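Local coordinates for protein putative NAD(P)H:FMN oxidoreductase (Porphyromonas gingivalis W83, PDB 3GE5) that binds FMN and probably acts as an oxidoreductase of the nitroreductase family, with NAD(P)H as a presumed electron donor, at residues E51-I56 with A98-I103; S119-T124 with T164-L169. One frame throughout, in Å; residues are numbered along the deposited sequence.

Contact 1 of 2, residues E51-I56 with A98-I103; sequences EKLMAI and APIYII
Leu53 reaches from the helix into the groove between Ile100 and Ile102, alternate residues on one face of the strand. Its CB points at the strand, yet CB and CG still stand back: the nearer of them, CG, is 4.7 Å from Ile100 CD1. With CG anti to the backbone N (chi1 -176°), the branch extends away from the helix and the two methyls make the contact. CD1 is shared, lying 4.2 Å from both Ile100 CG2 and Ile102 CD1; CD2 turns to the Ile100 side, 4.2 Å from Ile100 CD1. One turn on, Ile56 sends CG2 to Ile102 CD1 at 3.5 Å, the tightest touch of the two segments. Ile102 CD1 is therefore met by both helix residues. All the touching atoms are aliphatic carbon, and all four residues are buried.

The axes of helix 51-56 and strand 100-103 run nearly parallel, 20° apart and 11.5 Å distant, as a helix laid on a sheet. On the adjoining strand 72-77, Val76 also touches Leu53 and Phe74 packs beside Ile102. Leu171 of strand 163-172 touches Ile100 and Ile102, and Met131 of helix 120-137 packs on Ile56 and Ile102.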
loop_
_atom_site.group_PDB
_atom_site.type_symbol
_atom_site.label_atom_id
_atom_site.label_comp_id
_atom_site.label_asym_id
_atom_site.label_seq_id
_atom_site.Cartn_x
_atom_site.Cartn_y
_atom_site.Cartn_z
ATOM N N GLU A 51 18.693 0.411 -14.439
ATOM C CA GLU A 51 18.944 0.421 -13.003
ATOM C C GLU A 51 17.754 0.999 -12.250
ATOM O O GLU A 51 17.507 0.600 -11.102
ATOM C CB GLU A 51 20.220 1.202 -12.668
ATOM C CG GLU A 51 20.300 2.626 -13.270
ATOM C CD GLU A 51 20.987 2.728 -14.692
ATOM O OE1 GLU A 51 20.904 1.790 -15.567
ATOM O OE2 GLU A 51 21.585 3.812 -14.935
ATOM N N LYS A 52 17.023 1.924 -12.877
ATOM C CA LYS A 52 15.837 2.499 -12.240
ATOM C C LYS A 52 14.680 1.465 -12.223
ATOM O O LYS A 52 13.975 1.325 -11.211
ATOM C CB LYS A 52 15.362 3.811 -12.919
ATOM C CG LYS A 52 16.316 5.003 -12.727
ATOM C CD LYS A 52 15.758 6.337 -13.209
ATOM C CE LYS A 52 16.713 7.474 -12.833
ATOM N NZ LYS A 52 16.204 8.837 -13.166
ATOM N N LEU A 53 14.471 0.763 -13.344
ATOM C CA LEU A 53 13.486 -0.346 -13.389
ATOM C C LEU A 53 13.794 -1.431 -12.349
ATOM O O LEU A 53 12.897 -1.887 -11.621
ATOM C CB LEU A 53 13.389 -0.971 -14.793
ATOM C CG LEU A 53 12.325 -2.050 -14.950
ATOM C CD1 LEU A 53 10.946 -1.562 -14.459
ATOM C CD2 LEU A 53 12.262 -2.576 -16.422
HETATM N N MSE A 54 15.069 -1.812 -12.252
HETATM C CA MSE A 54 15.490 -2.819 -11.276
HETATM C C MSE A 54 15.244 -2.350 -9.817
HETATM O O MSE A 54 14.863 -3.156 -8.980
HETATM C CB MSE A 54 16.933 -3.269 -11.491
HETATM C CG MSE A 54 17.179 -3.966 -12.824
HETATM SE SE MSE A 54 15.920 -5.395 -13.270
HETATM C CE MSE A 54 15.890 -6.287 -11.525
ATOM N N ALA A 55 15.477 -1.072 -9.520
ATOM C CA ALA A 55 15.171 -0.491 -8.200
ATOM C C ALA A 55 13.704 -0.534 -7.880
ATOM O O ALA A 55 13.308 -0.795 -6.710
ATOM C CB ALA A 55 15.724 0.970 -8.085
ATOM N N ILE A 56 12.878 -0.196 -8.866
ATOM C CA ILE A 56 11.421 -0.256 -8.669
ATOM C C ILE A 56 11.020 -1.694 -8.274
ATOM O O ILE A 56 10.261 -1.885 -7.322
ATOM C CB ILE A 56 10.662 0.232 -9.913
ATOM C CG1 ILE A 56 10.837 1.751 -10.142
ATOM C CG2 ILE A 56 9.149 -0.063 -9.781
ATOM C CD1 ILE A 56 10.423 2.204 -11.558
ATOM N N ALA A 98 2.052 4.570 -22.105
ATOM C CA ALA A 98 3.061 4.345 -21.058
ATOM C C ALA A 98 4.194 3.450 -21.559
ATOM O O ALA A 98 3.934 2.381 -22.157
ATOM C CB ALA A 98 2.396 3.726 -19.788
ATOM N N PRO A 99 5.458 3.865 -21.372
ATOM C CA PRO A 99 6.555 3.052 -21.813
ATOM C C PRO A 99 6.710 1.717 -21.150
ATOM O O PRO A 99 7.194 0.806 -21.789
ATOM C CB PRO A 99 7.798 3.882 -21.456
ATOM C CG PRO A 99 7.326 5.196 -21.119
ATOM C CD PRO A 99 5.897 5.174 -20.854
ATOM N N ILE A 100 6.407 1.644 -19.848
ATOM C CA ILE A 100 6.600 0.420 -19.079
ATOM C C ILE A 100 5.357 0.117 -18.277
ATOM O O ILE A 100 4.770 1.014 -17.680
ATOM C CB ILE A 100 7.816 0.524 -18.116
ATOM C CG1 ILE A 100 9.086 0.742 -18.934
ATOM C CG2 ILE A 100 7.968 -0.782 -17.267
ATOM C CD1 ILE A 100 10.369 0.814 -18.121
ATOM N N TYR A 101 4.990 -1.160 -18.262
ATOM C CA TYR A 101 3.927 -1.637 -17.385
ATOM C C TYR A 101 4.460 -2.727 -16.457
ATOM O O TYR A 101 5.145 -3.651 -16.892
ATOM C CB TYR A 101 2.754 -2.205 -18.180
ATOM C CG TYR A 101 2.235 -1.297 -19.257
ATOM C CD1 TYR A 101 1.194 -0.409 -19.007
ATOM C CD2 TYR A 101 2.760 -1.368 -20.557
ATOM C CE1 TYR A 101 0.685 0.406 -20.019
ATOM C CE2 TYR A 101 2.260 -0.571 -21.573
ATOM C CZ TYR A 101 1.230 0.309 -21.302
ATOM O OH TYR A 101 0.763 1.090 -22.344
ATOM N N ILE A 102 4.157 -2.608 -15.169
ATOM C CA ILE A 102 4.424 -3.695 -14.233
ATOM C C ILE A 102 3.070 -4.270 -13.777
ATOM O O ILE A 102 2.310 -3.593 -13.033
ATOM C CB ILE A 102 5.265 -3.267 -13.003
ATOM C CG1 ILE A 102 6.589 -2.617 -13.437
ATOM C CG2 ILE A 102 5.507 -4.483 -12.090
ATOM C CD1 ILE A 102 7.380 -1.912 -12.237
ATOM N N ILE A 103 2.777 -5.469 -14.283
ATOM C CA ILE A 103 1.500 -6.155 -13.959
ATOM C C ILE A 103 1.734 -6.923 -12.680
ATOM O O ILE A 103 2.539 -7.871 -12.661
ATOM C CB ILE A 103 1.043 -7.125 -15.064
ATOM C CG1 ILE A 103 1.093 -6.443 -16.440
ATOM C CG2 ILE A 103 -0.366 -7.698 -14.718
ATOM C CD1 ILE A 103 0.713 -7.277 -17.634
#

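Contact 2 of 2, residues S119-T124 with T164-L169; sequences SVDIDT and TPVSIL. With EDO (1,2-ethanediol), chain N.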
loop_
_atom_site.group_PDB
_atom_site.type_symbol
_atom_site.label_atom_id
_atom_site.label_comp_id
_atom_site.label_asym_id
_atom_site.label_seq_id
_atom_site.Cartn_x
_atom_site.Cartn_y
_atom_site.Cartn_z
ATOM N N SER A 119 -5.483 -12.455 1.509
ATOM C CA SER A 119 -4.778 -11.177 1.506
ATOM C C SER A 119 -4.217 -10.769 0.142
ATOM O O SER A 119 -3.370 -9.892 0.077
ATOM C CB SER A 119 -3.674 -11.164 2.550
ATOM O OG SER A 119 -2.745 -12.191 2.261
ATOM N N VAL A 120 -4.653 -11.387 -0.947
ATOM C CA VAL A 120 -4.105 -11.003 -2.277
ATOM C C VAL A 120 -4.233 -9.491 -2.557
ATOM O O VAL A 120 -3.240 -8.853 -2.895
ATOM C CB VAL A 120 -4.733 -11.811 -3.451
ATOM C CG1 VAL A 120 -4.643 -11.005 -4.785
ATOM C CG2 VAL A 120 -4.078 -13.213 -3.572
ATOM N N ASP A 121 -5.430 -8.916 -2.374
ATOM C CA ASP A 121 -5.610 -7.472 -2.661
ATOM C C ASP A 121 -4.788 -6.610 -1.710
ATOM O O ASP A 121 -4.207 -5.611 -2.104
ATOM C CB ASP A 121 -7.102 -7.080 -2.676
ATOM C CG ASP A 121 -7.793 -7.409 -3.989
ATOM O OD1 ASP A 121 -7.247 -8.192 -4.803
ATOM O OD2 ASP A 121 -8.909 -6.880 -4.264
ATOM N N ILE A 122 -4.772 -6.969 -0.423
ATOM C CA ILE A 122 -3.950 -6.246 0.535
ATOM C C ILE A 122 -2.455 -6.308 0.159
ATOM O O ILE A 122 -1.819 -5.266 -0.031
ATOM C CB ILE A 122 -4.211 -6.790 1.976
ATOM C CG1 ILE A 122 -5.659 -6.472 2.413
ATOM C CG2 ILE A 122 -3.204 -6.264 3.023
ATOM C CD1 ILE A 122 -6.132 -7.325 3.610
ATOM N N ASP A 123 -1.920 -7.529 0.074
ATOM C CA ASP A 123 -0.472 -7.697 -0.056
ATOM C C ASP A 123 0.045 -7.132 -1.391
ATOM O O ASP A 123 1.058 -6.411 -1.429
ATOM C CB ASP A 123 -0.094 -9.170 0.042
ATOM C CG ASP A 123 -0.246 -9.754 1.440
ATOM O OD1 ASP A 123 -0.079 -9.008 2.437
ATOM O OD2 ASP A 123 -0.446 -10.983 1.526
ATOM N N THR A 124 -0.681 -7.390 -2.482
ATOM C CA THR A 124 -0.244 -6.860 -3.780
ATOM C C THR A 124 -0.234 -5.327 -3.781
ATOM O O THR A 124 0.582 -4.688 -4.469
ATOM C CB THR A 124 -1.076 -7.395 -5.011
ATOM O OG1 THR A 124 -2.450 -7.029 -4.885
ATOM C CG2 THR A 124 -0.918 -8.940 -5.178
ATOM N N THR A 164 -4.230 -13.826 -10.147
ATOM C CA THR A 164 -5.064 -12.780 -10.689
ATOM C C THR A 164 -4.218 -11.537 -10.939
ATOM O O THR A 164 -3.472 -11.119 -10.066
ATOM C CB THR A 164 -6.202 -12.393 -9.709
ATOM O OG1 THR A 164 -7.031 -13.544 -9.448
ATOM C CG2 THR A 164 -7.073 -11.237 -10.322
ATOM N N PRO A 165 -4.307 -10.949 -12.155
ATOM C CA PRO A 165 -3.666 -9.622 -12.314
ATOM C C PRO A 165 -4.503 -8.573 -11.567
ATOM O O PRO A 165 -5.649 -8.319 -11.958
ATOM C CB PRO A 165 -3.706 -9.406 -13.822
ATOM C CG PRO A 165 -4.878 -10.224 -14.310
ATOM C CD PRO A 165 -4.988 -11.405 -13.391
ATOM N N VAL A 166 -3.995 -8.042 -10.457
ATOM C CA VAL A 166 -4.802 -7.164 -9.575
ATOM C C VAL A 166 -4.716 -5.683 -9.984
ATOM O O VAL A 166 -5.713 -4.964 -10.060
ATOM C CB VAL A 166 -4.366 -7.328 -8.096
ATOM C CG1 VAL A 166 -5.199 -6.440 -7.168
ATOM C CG2 VAL A 166 -4.431 -8.828 -7.659
ATOM N N SER A 167 -3.490 -5.259 -10.270
ATOM C CA SER A 167 -3.136 -3.862 -10.528
ATOM C C SER A 167 -1.989 -3.820 -11.525
ATOM O O SER A 167 -1.179 -4.768 -11.588
ATOM C CB SER A 167 -2.689 -3.188 -9.253
ATOM O OG SER A 167 -3.709 -3.166 -8.274
ATOM N N ILE A 168 -1.906 -2.714 -12.268
ATOM C CA ILE A 168 -0.779 -2.456 -13.183
ATOM C C ILE A 168 -0.165 -1.102 -12.887
ATOM O O ILE A 168 -0.893 -0.103 -12.775
ATOM C CB ILE A 168 -1.251 -2.458 -14.647
ATOM C CG1 ILE A 168 -1.907 -3.797 -15.038
ATOM C CG2 ILE A 168 -0.083 -2.099 -15.608
ATOM C CD1 ILE A 168 -2.585 -3.825 -16.406
ATOM N N LEU A 169 1.143 -1.040 -12.726
ATOM C CA LEU A 169 1.816 0.249 -12.555
ATOM C C LEU A 169 2.282 0.659 -13.927
ATOM O O LEU A 169 3.115 0.001 -14.512
ATOM C CB LEU A 169 3.004 0.164 -11.584
ATOM C CG LEU A 169 3.612 1.526 -11.173
ATOM C CD1 LEU A 169 2.550 2.357 -10.417
ATOM C CD2 LEU A 169 4.916 1.362 -10.331
HETATM C C1 EDO N . -12.019 -6.325 -7.292
HETATM O O1 EDO N . -11.806 -6.661 -8.679
HETATM C C2 EDO N . -10.792 -5.803 -6.550
HETATM O O2 EDO N . -9.574 -6.493 -6.795
HETATM O O HOH W 1 -2.838 -4.351 -5.935
#
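Val166 is the hub, meeting Val120, Asp121 and Thr124 at the start of the helix with its two methyls. CG2 faces Val120 CG1 at 3.6 Å, an aliphatic touch. CG1 meets oxygens instead: Asp121 OD1 at 3.6 Å, and Thr124 OG1 also at 3.6 Å. The Thr124 hydroxyl sits between its own backbone N and carbonyl carbon, from where it turns back along the helix and donates to Val120 O (2.8 Å). That carbonyl also takes the helical bond from Thr124 N, the two donors arriving from opposite faces of its plane. Thr124 OG1 in turn accepts from a water at 2.9 Å, which lies 2.8 Å from Ser167 OG and so bridges helix and strand.

Further out, Asp121 OD2 accepts from a bound 1,2-ethanediol, O2 to OD2 2.6 Å, which also bonds Arg114 of the second subunit. At the start of the helix Ser119 OG donates to Asp123 OD2 (2.7 Å) from above the carboxylate plane; Asp123, whose OD1 takes the N-H of Ala66, touches FMN, as does Ile122.

Val166 (phi -89°, psi -45°) and Ser167 both pair with Thr104 of strand 100-107, a classic beta bulge, which lets two successive side chains face the helix. Arg114 of the second subunit binds Val166 O, and Ile122 of that subunit packs on the Val166 side chain, placing the contact at the dimer interface. Helix 120-124 crosses strand 164-169 at 29°, with Thr104 beside Thr124 and Cys153 and Ser154 of helix 150-156 packing on Pro165.

Both contacts pack a helix on the same four-stranded antiparallel sheet, using its two central, neighbouring strands. Ile102 O and Leu169 N, 2.8 Å apart in a probable hydrogen bond, tie those strands together, although the contact centres are about 17 Å apart. Helix 120-137, which opens contact 2, runs on to Met131, which touches Ile56 of contact 1 and Leu169 of contact 2. Contact 1 is wholly aliphatic core, away from the flavin. Contact 2, also largely buried, lies at the subunit interface near FMN and mixes methyls with a carboxylate, hydroxyls, a water and a 1,2-ethanediol, probably from the crystallisation liquor. A regular strand serves the first, a bulged one the second.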